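Local coordinates for uncharacterized protein A6V7T0 (Pseudomonas aeruginosa, PDB 3K12) that is of unknown function but belongs to the YjgF-like (endoribonuclease L-PSP) family, whose members assemble as trimers of compact alpha-beta subunits, at residues S62-L67 and A93-E98. Residues are numbered along the deposited sequence; the frame is centred on the assembly and turned at random.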
loop_
_atom_site.group_PDB
_atom_site.type_symbol
_atom_site.label_atom_id
_atom_site.label_comp_id
_atom_site.label_asym_id
_atom_site.label_seq_id
_atom_site.Cartn_x
_atom_site.Cartn_y
_atom_site.Cartn_z
ATOM N N SER D 62 -7.113 0.322 -6.124
ATOM C CA SER D 62 -6.046 1.177 -5.581
ATOM C C SER D 62 -4.761 0.933 -6.324
ATOM O O SER D 62 -4.463 -0.213 -6.700
ATOM C CB SER D 62 -5.823 0.952 -4.055
ATOM O OG SER D 62 -5.324 -0.341 -3.803
ATOM N N VAL D 63 -3.990 1.996 -6.524
ATOM C CA VAL D 63 -2.627 1.877 -7.077
ATOM C C VAL D 63 -1.683 2.702 -6.233
ATOM O O VAL D 63 -1.903 3.898 -6.039
ATOM C CB VAL D 63 -2.548 2.322 -8.587
ATOM C CG1 VAL D 63 -1.122 2.085 -9.130
ATOM C CG2 VAL D 63 -3.561 1.567 -9.386
ATOM N N ARG D 64 -0.655 2.058 -5.698
ATOM C CA ARG D 64 0.427 2.750 -5.026
ATOM C C ARG D 64 1.474 3.023 -6.070
ATOM O O ARG D 64 1.910 2.118 -6.785
ATOM C CB ARG D 64 0.984 1.852 -3.906
ATOM C CG ARG D 64 2.098 2.486 -3.095
ATOM C CD ARG D 64 1.602 3.677 -2.245
ATOM N NE ARG D 64 2.702 4.112 -1.405
ATOM C CZ ARG D 64 3.443 5.192 -1.589
ATOM N NH1 ARG D 64 4.465 5.407 -0.782
ATOM N NH2 ARG D 64 3.147 6.083 -2.548
ATOM N N ILE D 65 1.855 4.285 -6.210
ATOM C CA ILE D 65 2.824 4.693 -7.250
ATOM C C ILE D 65 4.081 5.219 -6.598
ATOM O O ILE D 65 4.038 6.234 -5.876
ATOM C CB ILE D 65 2.238 5.784 -8.177
ATOM C CG1 ILE D 65 0.918 5.316 -8.761
ATOM C CG2 ILE D 65 3.247 6.119 -9.289
ATOM C CD1 ILE D 65 0.160 6.397 -9.616
ATOM N N LEU D 66 5.193 4.530 -6.832
ATOM C CA LEU D 66 6.495 4.911 -6.289
ATOM C C LEU D 66 7.273 5.518 -7.449
ATOM O O LEU D 66 7.570 4.833 -8.417
ATOM C CB LEU D 66 7.209 3.682 -5.682
ATOM C CG LEU D 66 6.365 2.794 -4.764
ATOM C CD1 LEU D 66 7.158 1.541 -4.403
ATOM C CD2 LEU D 66 6.034 3.592 -3.497
ATOM N N LEU D 67 7.587 6.802 -7.335
ATOM C CA LEU D 67 8.178 7.557 -8.434
ATOM C C LEU D 67 9.627 7.861 -8.096
ATOM O O LEU D 67 9.908 8.359 -7.017
ATOM C CB LEU D 67 7.359 8.835 -8.666
ATOM C CG LEU D 67 7.842 9.754 -9.789
ATOM C CD1 LEU D 67 7.636 9.146 -11.179
ATOM C CD2 LEU D 67 6.993 11.026 -9.733
ATOM N N ALA D 93 -2.008 6.749 -4.727
ATOM C CA ALA D 93 -1.167 7.529 -3.816
ATOM C C ALA D 93 0.245 7.478 -4.352
ATOM O O ALA D 93 0.806 6.390 -4.525
ATOM C CB ALA D 93 -1.240 6.990 -2.397
ATOM N N CYS D 94 0.808 8.641 -4.637
ATOM C CA CYS D 94 2.106 8.724 -5.295
ATOM C C CYS D 94 3.050 9.462 -4.395
ATOM O O CYS D 94 2.692 10.520 -3.878
ATOM C CB CYS D 94 1.959 9.505 -6.602
ATOM S SG CYS D 94 3.548 9.743 -7.526
ATOM N N SER D 95 4.237 8.902 -4.207
ATOM C CA SER D 95 5.310 9.588 -3.477
ATOM C C SER D 95 6.666 9.255 -4.112
ATOM O O SER D 95 6.756 8.380 -4.987
ATOM C CB SER D 95 5.248 9.209 -1.992
ATOM O OG SER D 95 5.588 7.832 -1.807
ATOM N N LEU D 96 7.716 9.949 -3.711
ATOM C CA LEU D 96 9.023 9.709 -4.303
ATOM C C LEU D 96 9.688 8.606 -3.501
ATOM O O LEU D 96 9.553 8.544 -2.261
ATOM C CB LEU D 96 9.855 10.995 -4.293
ATOM C CG LEU D 96 9.309 12.124 -5.183
ATOM C CD1 LEU D 96 10.145 13.407 -5.057
ATOM C CD2 LEU D 96 9.230 11.758 -6.651
ATOM N N ALA D 97 10.347 7.689 -4.198
ATOM C CA ALA D 97 10.996 6.566 -3.533
ATOM C C ALA D 97 12.257 6.180 -4.280
ATOM O O ALA D 97 12.343 6.370 -5.491
ATOM C CB ALA D 97 10.048 5.377 -3.431
ATOM N N GLU D 98 13.245 5.664 -3.545
ATOM C CA GLU D 98 14.388 4.993 -4.156
ATOM C C GLU D 98 14.029 3.529 -4.445
ATOM O O GLU D 98 13.678 2.774 -3.534
ATOM C CB GLU D 98 15.637 5.083 -3.265
ATOM C CG GLU D 98 16.900 4.542 -3.938
ATOM C CD GLU D 98 18.176 4.751 -3.098
ATOM O OE1 GLU D 98 18.093 5.359 -2.002
ATOM O OE2 GLU D 98 19.256 4.285 -3.534
#
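Arg64 lies across the neighbouring strand and hooks Ser95 end-on: NH1 and NH2 both point at the one hydroxyl oxygen OG, with Arg64 NH1 2.9 Å from Ser95 OG. That oxygen sits in the guanidinium plane, as does Ala93 O, to which the same NH2 gives a second bond of 3.1 Å. The bend at chi2 (68°) in an otherwise extended arginine turns the group along the sheet, where Leu66 CD2 rests 3.5 Å above the guanidinium, over its centre. Three hydrogen bonds thus fix the rotation of the flat group. Ala93 O serves two donors from opposite faces of its carbonyl plane, Arg64 NH2 on one and Ile65 N on the other, the latter bond nearly straight (176°).

Underneath runs the parallel ladder of a beta-alpha-beta unit, in which strand 60-67 passes through helix 73-83 to strand 91-96, the outermost strand at this end of the subunit's sheet. Backbone bonds alternate from Ala93 N to Val63 O through to Leu67 O, which receives Ala97 N just past the strand end. On the sheet face toward the helix the contact is apolar. Ile65 CG2 touches Cys94 SG at 4.0 Å, the sulfur lying anti to its backbone N (chi1 178°) and also meeting Leu67 CB. Leu67 and Leu96 lie side by side and point the same way, their CD2 atoms 3.9 Å apart, while Tyr73 and Leu76 of the helix pack on Leu67 and Ile65 respectively. On the arginine's face, Ala97 CB turns back to Leu66 CB at 4.0 Å. Here the subunits of the trimer meet: Arg64 packs on Leu66 of a second subunit, and Leu66 on Arg64 of the third.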